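Local structure of envelopment polyprotein (Bovine Schmallenberg virus BH80/Germany/2011, 7A56) at residues P123-N128 against Q180-P185; K138-I143 against C174-C179; G148-S153 against G278-D283. The protein probably merges the viral and host membranes during cell entry, as the class II fusion glycoprotein Gc, captured here as a postfusion trimer. All coordinates share one frame; numbering follows the deposited sequence.

Contact 1 of 3, residues P123-N128 against Q180-P185; sequences PTIGIN and QDIIRP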
loop_
_atom_site.group_PDB
_atom_site.type_symbol
_atom_site.label_atom_id
_atom_site.label_comp_id
_atom_site.label_asym_id
_atom_site.label_seq_id
_atom_site.Cartn_x
_atom_site.Cartn_y
_atom_site.Cartn_z
ATOM N N PRO A 123 -23.468 -12.980 14.433
ATOM C CA PRO A 123 -24.689 -12.219 14.753
ATOM C C PRO A 123 -25.088 -12.376 16.212
ATOM O O PRO A 123 -24.788 -13.376 16.863
ATOM C CB PRO A 123 -25.741 -12.867 13.852
ATOM C CG PRO A 123 -25.231 -14.354 13.778
ATOM C CD PRO A 123 -23.752 -14.221 13.680
ATOM N N THR A 124 -25.860 -11.402 16.691
ATOM C CA THR A 124 -26.370 -11.500 18.049
ATOM C C THR A 124 -27.603 -12.386 18.056
ATOM O O THR A 124 -28.500 -12.243 17.219
ATOM C CB THR A 124 -26.660 -10.114 18.607
ATOM O OG1 THR A 124 -25.413 -9.420 18.718
ATOM C CG2 THR A 124 -27.327 -10.183 19.988
ATOM N N ILE A 125 -27.618 -13.319 18.995
ATOM C CA ILE A 125 -28.661 -14.323 19.143
ATOM C C ILE A 125 -29.327 -14.282 20.498
ATOM O O ILE A 125 -30.180 -15.128 20.771
ATOM C CB ILE A 125 -28.101 -15.723 18.897
ATOM C CG1 ILE A 125 -27.045 -16.063 19.962
ATOM C CG2 ILE A 125 -27.467 -15.710 17.491
ATOM C CD1 ILE A 125 -26.648 -17.499 19.942
ATOM N N GLY A 126 -28.915 -13.378 21.372
ATOM C CA GLY A 126 -29.534 -13.313 22.691
ATOM C C GLY A 126 -28.846 -12.232 23.480
ATOM O O GLY A 126 -27.874 -11.649 23.025
ATOM N N ILE A 127 -29.404 -11.935 24.671
ATOM C CA ILE A 127 -28.821 -10.924 25.557
ATOM C C ILE A 127 -28.715 -11.502 26.951
ATOM O O ILE A 127 -29.741 -11.865 27.551
ATOM C CB ILE A 127 -29.675 -9.631 25.625
ATOM C CG1 ILE A 127 -29.919 -9.093 24.203
ATOM C CG2 ILE A 127 -29.015 -8.611 26.558
ATOM C CD1 ILE A 127 -30.837 -7.831 24.144
ATOM N N ASN A 128 -27.507 -11.505 27.515
ATOM C CA ASN A 128 -27.369 -11.704 28.960
ATOM C C ASN A 128 -27.681 -10.389 29.662
ATOM O O ASN A 128 -27.115 -9.356 29.305
ATOM C CB ASN A 128 -25.958 -12.121 29.344
ATOM C CG ASN A 128 -25.661 -13.577 29.023
ATOM O OD1 ASN A 128 -26.370 -14.476 29.439
ATOM N ND2 ASN A 128 -24.590 -13.804 28.318
ATOM N N GLN A 180 -25.105 -7.690 28.056
ATOM C CA GLN A 180 -24.044 -7.979 27.081
ATOM C C GLN A 180 -24.636 -8.928 26.042
ATOM O O GLN A 180 -25.402 -9.831 26.414
ATOM C CB GLN A 180 -22.852 -8.593 27.821
ATOM C CG GLN A 180 -21.552 -8.744 27.036
ATOM C CD GLN A 180 -20.501 -9.298 27.955
ATOM O OE1 GLN A 180 -20.637 -10.416 28.435
ATOM N NE2 GLN A 180 -19.481 -8.489 28.264
ATOM N N ASP A 181 -24.362 -8.672 24.752
ATOM C CA ASP A 181 -24.828 -9.572 23.686
ATOM C C ASP A 181 -24.296 -10.990 23.852
ATOM O O ASP A 181 -23.218 -11.224 24.424
ATOM C CB ASP A 181 -24.384 -9.098 22.308
ATOM C CG ASP A 181 -25.194 -7.917 21.786
ATOM O OD1 ASP A 181 -25.927 -7.266 22.592
ATOM O OD2 ASP A 181 -25.040 -7.615 20.559
ATOM N N ILE A 182 -25.069 -11.941 23.322
ATOM C CA ILE A 182 -24.605 -13.295 22.996
ATOM C C ILE A 182 -24.599 -13.429 21.477
ATOM O O ILE A 182 -25.607 -13.071 20.815
ATOM C CB ILE A 182 -25.522 -14.368 23.600
ATOM C CG1 ILE A 182 -25.656 -14.205 25.102
ATOM C CG2 ILE A 182 -24.998 -15.786 23.191
ATOM C CD1 ILE A 182 -26.977 -14.846 25.641
ATOM N N ILE A 183 -23.461 -13.924 20.916
ATOM C CA ILE A 183 -23.312 -14.067 19.474
ATOM C C ILE A 183 -23.105 -15.540 19.118
ATOM O O ILE A 183 -22.660 -16.358 19.924
ATOM C CB ILE A 183 -22.121 -13.241 18.900
ATOM C CG1 ILE A 183 -20.798 -13.789 19.457
ATOM C CG2 ILE A 183 -22.319 -11.736 19.171
ATOM C CD1 ILE A 183 -19.525 -13.374 18.656
ATOM N N ARG A 184 -23.381 -15.850 17.861
ATOM C CA ARG A 184 -23.002 -17.126 17.311
ATOM C C ARG A 184 -21.710 -16.874 16.520
ATOM O O ARG A 184 -21.741 -16.142 15.527
ATOM C CB ARG A 184 -24.103 -17.691 16.414
ATOM C CG ARG A 184 -23.719 -19.028 15.749
ATOM C CD ARG A 184 -24.793 -19.484 14.792
ATOM N NE ARG A 184 -24.864 -18.744 13.511
ATOM C CZ ARG A 184 -25.909 -18.001 13.127
ATOM N NH1 ARG A 184 -25.909 -17.416 11.932
ATOM N NH2 ARG A 184 -26.969 -17.849 13.920
ATOM N N PRO A 185 -20.572 -17.403 16.952
ATOM C CA PRO A 185 -19.302 -17.105 16.253
ATOM C C PRO A 185 -19.342 -17.619 14.822
ATOM O O PRO A 185 -19.721 -18.777 14.579
ATOM C CB PRO A 185 -18.244 -17.858 17.080
ATOM C CG PRO A 185 -18.898 -18.228 18.350
ATOM C CD PRO A 185 -20.400 -18.277 18.125
HETATM O O HOH W 1 -22.441 -12.170 26.736
#
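Gln180 and Asn128 continue an antiparallel beta ladder that a classic beta bulge interrupts further along. The two residues form a hydrogen-bonded pair, Gln180 N reaching Asn128 O at 2.9 Å while Gln180 O takes the amide of Asn128 in return. A water bridges their side chains: it donates to Gln180 OE1 and to Asp181 O and accepts from Asn128 ND2.

Asp181 lies on the same face as Ile127, and its carboxylate receives the hydroxyl of Thr124. A chi1 of -65° sets OG1 of Thr124 beside the backbone N and opposite the carbonyl carbon, from where it meets Asp181 OD2 at 2.6 Å, 43° out of the carboxylate plane. Asn302 also bonds Thr124 OG1, while Phe300 N holds Asp181 OD1, so loop residues fasten both members of the pair.

Ile182 is the residue opposite the bulge, facing both Ile125 and Gly126. Its carbonyl takes a short bond of 2.7 Å from Ile125 N to Ile182 O and a weak one from Gly126 N. The extra residue moves the register by one. On the side chain, CG2 packs against Ile125 CG1, and CG1 runs across the amide of Asn128.

Ile183, beyond the bulge, pairs with Thr124, its CA-H directed at Pro123 O. Arg184 N bonds that same oxygen. The guanidinium is salt-bridged to Glu186, and Pro123 CG lies over one of its faces, toward the rim, 3.6 Å from Arg184 NH1.

Contact 2 of 3, residues K138-I143 against C174-C179; sequences KCPSPI and CLYGSC
Cys139 and Cys174 join in a disulfide that staples an irregular loop to a beta strand, and the buried side of the contact holds this link and Ile143. Cys174 SG stands anti to its own backbone nitrogen (chi1 178°), which carries it from the strand to the loop, and the bridge closes with a torsion of 97° about the S-S bond. Next to it, Pro140 lies over one face of the Tyr176 ring in a CH-pi contact: CG is 4.0 Å from the ring centroid and only 15° off the normal, while Pro140 CD adjoins the ring 3.8 Å from Tyr176 CE1. Ile143 and Tyr176 run alongside one another, pointing opposite ways; Ile143 CD1 meets Tyr176 CB, and Ile143 CG2 rests 3.5 Å from Gly177 O.

The outer part of the loop is looser. Ser141 and Pro142, exposed and joined by a cis peptide bond, arch away from the strand before the chain comes back at Ile143. A second subunit reaches the loop, which thus contributes to the trimer interface: NH1 of Arg297 of that subunit donates a hydrogen bond to Pro140 O.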
loop_
_atom_site.group_PDB
_atom_site.type_symbol
_atom_site.label_atom_id
_atom_site.label_comp_id
_atom_site.label_asym_id
_atom_site.label_seq_id
_atom_site.Cartn_x
_atom_site.Cartn_y
_atom_site.Cartn_z
ATOM N N LYS A 138 -32.923 8.157 43.905
ATOM C CA LYS A 138 -32.543 8.289 42.516
ATOM C C LYS A 138 -31.655 7.111 42.103
ATOM O O LYS A 138 -31.232 6.297 42.930
ATOM C CB LYS A 138 -31.840 9.631 42.280
ATOM C CG LYS A 138 -30.477 9.677 42.880
ATOM C CD LYS A 138 -30.167 11.015 43.526
ATOM C CE LYS A 138 -30.163 12.142 42.537
ATOM N NZ LYS A 138 -28.875 12.234 41.761
ATOM N N CYS A 139 -31.452 6.996 40.798
ATOM C CA CYS A 139 -30.636 5.906 40.256
ATOM C C CYS A 139 -29.241 5.973 40.877
ATOM O O CYS A 139 -28.719 7.070 41.088
ATOM C CB CYS A 139 -30.566 6.031 38.747
ATOM S SG CYS A 139 -32.115 5.683 37.891
ATOM N N PRO A 140 -28.637 4.834 41.232
ATOM C CA PRO A 140 -27.269 4.858 41.790
ATOM C C PRO A 140 -26.249 5.332 40.752
ATOM O O PRO A 140 -26.486 5.251 39.546
ATOM C CB PRO A 140 -27.024 3.395 42.183
ATOM C CG PRO A 140 -27.878 2.599 41.183
ATOM C CD PRO A 140 -29.159 3.460 41.108
ATOM N N SER A 141 -25.161 5.937 41.248
ATOM C CA SER A 141 -24.006 6.407 40.419
ATOM C C SER A 141 -22.761 5.676 40.895
ATOM O O SER A 141 -22.392 5.799 42.057
ATOM C CB SER A 141 -23.734 7.920 40.541
ATOM O OG SER A 141 -24.891 8.720 40.390
ATOM N N PRO A 142 -22.162 4.868 40.044
ATOM C CA PRO A 142 -22.646 4.533 38.709
ATOM C C PRO A 142 -23.734 3.474 38.811
ATOM O O PRO A 142 -23.963 2.942 39.898
ATOM C CB PRO A 142 -21.415 3.935 38.055
ATOM C CG PRO A 142 -20.815 3.156 39.218
ATOM C CD PRO A 142 -20.965 4.078 40.387
ATOM N N ILE A 143 -24.370 3.170 37.686
ATOM C CA ILE A 143 -25.174 1.949 37.610
ATOM C C ILE A 143 -24.236 0.761 37.809
ATOM O O ILE A 143 -23.261 0.613 37.039
ATOM C CB ILE A 143 -25.880 1.863 36.236
ATOM C CG1 ILE A 143 -26.735 3.113 35.918
ATOM C CG2 ILE A 143 -26.624 0.526 36.072
ATOM C CD1 ILE A 143 -27.863 3.428 36.953
ATOM N N CYS A 174 -36.076 4.086 40.879
ATOM C CA CYS A 174 -35.269 3.839 39.701
ATOM C C CYS A 174 -35.436 2.389 39.259
ATOM O O CYS A 174 -35.676 1.497 40.085
ATOM C CB CYS A 174 -33.804 4.149 39.991
ATOM S SG CYS A 174 -32.594 3.809 38.576
ATOM N N LEU A 175 -35.256 2.165 37.957
ATOM C CA LEU A 175 -35.166 0.817 37.409
ATOM C C LEU A 175 -33.908 0.801 36.569
ATOM O O LEU A 175 -33.752 1.655 35.681
ATOM C CB LEU A 175 -36.395 0.449 36.565
ATOM C CG LEU A 175 -36.469 -0.884 35.831
ATOM C CD1 LEU A 175 -36.465 -2.053 36.784
ATOM C CD2 LEU A 175 -37.700 -0.942 34.962
ATOM N N TYR A 176 -32.993 -0.116 36.878
ATOM C CA TYR A 176 -31.704 -0.090 36.164
ATOM C C TYR A 176 -31.204 -1.505 35.896
ATOM O O TYR A 176 -31.709 -2.484 36.450
ATOM C CB TYR A 176 -30.645 0.711 36.971
ATOM C CG TYR A 176 -30.354 0.176 38.346
ATOM C CD1 TYR A 176 -31.086 0.608 39.464
ATOM C CD2 TYR A 176 -29.328 -0.742 38.552
ATOM C CE1 TYR A 176 -30.806 0.111 40.735
ATOM C CE2 TYR A 176 -29.050 -1.245 39.819
ATOM C CZ TYR A 176 -29.778 -0.815 40.893
ATOM O OH TYR A 176 -29.461 -1.329 42.124
ATOM N N GLY A 177 -30.203 -1.608 35.031
ATOM C CA GLY A 177 -29.532 -2.875 34.887
ATOM C C GLY A 177 -28.349 -2.768 33.942
ATOM O O GLY A 177 -27.828 -1.674 33.677
ATOM N N SER A 178 -27.928 -3.939 33.458
ATOM C CA SER A 178 -26.790 -4.031 32.531
ATOM C C SER A 178 -27.006 -5.217 31.597
ATOM O O SER A 178 -27.813 -6.120 31.877
ATOM C CB SER A 178 -25.468 -4.165 33.291
ATOM O OG SER A 178 -25.563 -5.182 34.267
ATOM N N CYS A 179 -26.220 -5.262 30.510
ATOM C CA CYS A 179 -26.442 -6.337 29.561
ATOM C C CYS A 179 -25.192 -6.526 28.702
ATOM O O CYS A 179 -24.365 -5.630 28.598
ATOM C CB CYS A 179 -27.668 -6.046 28.671
ATOM S SG CYS A 179 -27.599 -4.529 27.676
#

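Contact 3 of 3, residues G148-S153 against G278-D283; sequences GWVTFS and GTPKFD
Phe152 and Phe282 form the aromatic part of this contact. Their centroids lie 4.6 Å apart and their planes meet at 36°. Phe152 CD1 stands over the centre of the Phe282 ring, 3.4 Å above its plane. The two side chains cross at about a right angle. CG of Phe152 sits between its backbone nitrogen and carbonyl carbon (chi1 46°), whereas CG of Phe282 is anti to its nitrogen (chi1 161°), and these torsions bring CD1 of Phe152 to the face of the Phe282 ring. Leu296 of strand 293-296 touches both rings.

Aliphatic contacts continue the interface around Pro280. Its ring fits between Val150 and Phe152, alternate residues of the strand: Pro280 CG touches Val150 CG2 at 3.7 Å, and Pro280 CB approaches Phe152 CD2 at 4.1 Å. Val150, Phe152, Pro280 and Phe282 all send their CB atoms toward the other segment, while those of Thr151 and Ser153 point away from it.

Backbone atoms take part through packing alone. The Thr151 carbonyl oxygen lies 3.9 Å from Pro280 CD, and Ser153 C meets the edge of the Phe282 ring, 3.6 Å from Phe282 CE2. The two backbones do not pair with each other. Strand 150-153 is hydrogen-bonded to Cys179 and Gly177, and residues 281 and 283 pair with the 295-298 region. Beyond the contact, Asp283 makes a salt bridge to Arg156 of a third subunit. The arrangement is that of two beta layers packed face to face through alternate apolar side chains, in the manner of beta-sheet packing, here joining strand 150-158 to the hairpin 281-296.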
loop_
_atom_site.group_PDB
_atom_site.type_symbol
_atom_site.label_atom_id
_atom_site.label_comp_id
_atom_site.label_asym_id
_atom_site.label_seq_id
_atom_site.Cartn_x
_atom_site.Cartn_y
_atom_site.Cartn_z
ATOM N N GLY A 148 -17.337 -4.849 30.750
ATOM C CA GLY A 148 -17.774 -5.237 29.427
ATOM C C GLY A 148 -19.280 -5.208 29.218
ATOM O O GLY A 148 -19.734 -5.350 28.085
ATOM N N TRP A 149 -20.052 -5.042 30.269
ATOM C CA TRP A 149 -21.504 -4.926 30.184
ATOM C C TRP A 149 -21.874 -3.455 30.041
ATOM O O TRP A 149 -21.231 -2.591 30.653
ATOM C CB TRP A 149 -22.129 -5.513 31.446
ATOM C CG TRP A 149 -21.966 -6.981 31.531
ATOM C CD1 TRP A 149 -20.793 -7.702 31.360
ATOM C CD2 TRP A 149 -22.987 -7.939 31.809
ATOM N NE1 TRP A 149 -21.033 -9.048 31.547
ATOM C CE2 TRP A 149 -22.373 -9.224 31.796
ATOM C CE3 TRP A 149 -24.375 -7.847 32.051
ATOM C CZ2 TRP A 149 -23.091 -10.396 32.021
ATOM C CZ3 TRP A 149 -25.086 -9.018 32.268
ATOM C CH2 TRP A 149 -24.425 -10.291 32.253
ATOM N N VAL A 150 -22.905 -3.153 29.227
ATOM C CA VAL A 150 -23.329 -1.759 29.094
ATOM C C VAL A 150 -24.531 -1.589 30.034
ATOM O O VAL A 150 -25.209 -2.555 30.401
ATOM C CB VAL A 150 -23.658 -1.298 27.654
ATOM C CG1 VAL A 150 -22.367 -1.328 26.755
ATOM C CG2 VAL A 150 -24.694 -2.196 27.010
ATOM N N THR A 151 -24.760 -0.360 30.491
ATOM C CA THR A 151 -25.826 -0.140 31.488
ATOM C C THR A 151 -27.047 0.544 30.892
ATOM O O THR A 151 -27.020 1.140 29.814
ATOM C CB THR A 151 -25.309 0.697 32.656
ATOM O OG1 THR A 151 -24.782 1.913 32.133
ATOM C CG2 THR A 151 -24.173 -0.026 33.403
ATOM N N PHE A 152 -28.155 0.474 31.650
ATOM C CA PHE A 152 -29.340 1.216 31.268
ATOM C C PHE A 152 -30.091 1.564 32.545
ATOM O O PHE A 152 -29.969 0.868 33.554
ATOM C CB PHE A 152 -30.281 0.425 30.338
ATOM C CG PHE A 152 -30.544 -1.006 30.789
ATOM C CD1 PHE A 152 -31.552 -1.289 31.720
ATOM C CD2 PHE A 152 -29.801 -2.066 30.233
ATOM C CE1 PHE A 152 -31.794 -2.575 32.141
ATOM C CE2 PHE A 152 -30.043 -3.382 30.640
ATOM C CZ PHE A 152 -31.055 -3.628 31.620
ATOM N N SER A 153 -30.856 2.651 32.501
ATOM C CA SER A 153 -31.617 3.027 33.712
ATOM C C SER A 153 -32.715 4.017 33.337
ATOM O O SER A 153 -32.621 4.734 32.329
ATOM C CB SER A 153 -30.727 3.634 34.804
ATOM O OG SER A 153 -30.100 4.830 34.332
ATOM N N GLY A 278 -22.946 0.624 22.550
ATOM C CA GLY A 278 -24.234 1.015 22.006
ATOM C C GLY A 278 -25.157 1.407 23.149
ATOM O O GLY A 278 -24.827 1.163 24.310
ATOM N N THR A 279 -26.311 1.969 22.814
ATOM C CA THR A 279 -27.346 2.389 23.768
ATOM C C THR A 279 -28.442 1.337 23.789
ATOM O O THR A 279 -29.110 1.144 22.759
ATOM C CB THR A 279 -27.916 3.728 23.341
ATOM O OG1 THR A 279 -26.858 4.681 23.330
ATOM C CG2 THR A 279 -29.063 4.194 24.338
ATOM N N PRO A 280 -28.609 0.574 24.870
ATOM C CA PRO A 280 -29.639 -0.470 24.877
ATOM C C PRO A 280 -31.015 0.089 24.591
ATOM O O PRO A 280 -31.351 1.202 25.006
ATOM C CB PRO A 280 -29.563 -1.026 26.294
ATOM C CG PRO A 280 -28.079 -0.881 26.614
ATOM C CD PRO A 280 -27.730 0.471 26.048
ATOM N N LYS A 281 -31.815 -0.709 23.893
ATOM C CA LYS A 281 -33.208 -0.357 23.674
ATOM C C LYS A 281 -33.955 -0.907 24.876
ATOM O O LYS A 281 -34.366 -2.069 24.883
ATOM C CB LYS A 281 -33.737 -0.964 22.389
ATOM C CG LYS A 281 -33.177 -0.329 21.118
ATOM C CD LYS A 281 -33.889 -1.034 19.984
ATOM C CE LYS A 281 -33.984 -0.180 18.756
ATOM N NZ LYS A 281 -34.774 -0.899 17.711
ATOM N N PHE A 282 -34.151 -0.042 25.875
ATOM C CA PHE A 282 -34.646 -0.413 27.198
ATOM C C PHE A 282 -35.933 0.353 27.494
ATOM O O PHE A 282 -35.973 1.584 27.342
ATOM C CB PHE A 282 -33.592 -0.038 28.266
ATOM C CG PHE A 282 -34.158 0.056 29.689
ATOM C CD1 PHE A 282 -34.782 -1.043 30.287
ATOM C CD2 PHE A 282 -34.000 1.217 30.432
ATOM C CE1 PHE A 282 -35.315 -0.948 31.639
ATOM C CE2 PHE A 282 -34.508 1.311 31.756
ATOM C CZ PHE A 282 -35.133 0.213 32.347
ATOM N N ASP A 283 -36.956 -0.363 27.917
ATOM C CA ASP A 283 -38.178 0.261 28.434
ATOM C C ASP A 283 -38.754 -0.710 29.446
ATOM O O ASP A 283 -38.155 -1.749 29.751
ATOM C CB ASP A 283 -39.146 0.603 27.254
ATOM C CG ASP A 283 -40.036 1.820 27.545
ATOM O OD1 ASP A 283 -40.299 2.069 28.742
ATOM O OD2 ASP A 283 -40.513 2.484 26.583
#

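In the fold
The three contacts lie together in one elongated arm of the molecule, about 31 to 48 Å from the chain's centre. Strand 172-183 belongs to contacts 1 and 2, and strand 150-158 of contact 3 is its neighbour in the sheet: contact 1 pairs its end with strand 98-134, and contact 2 fastens a loop to its first half. Contacts 2 and 3, 1 and 3, and 1 and 2 are about 10, 14 and 22 Å apart between centres. Along the chain contact 2 nests inside the loop closed by contact 1, whereas contact 3 crosses both, bringing in distant residues 278-283. Part of the trimer interface is built on these contacts: contact 2 touches the second subunit, contact 3 the second and third.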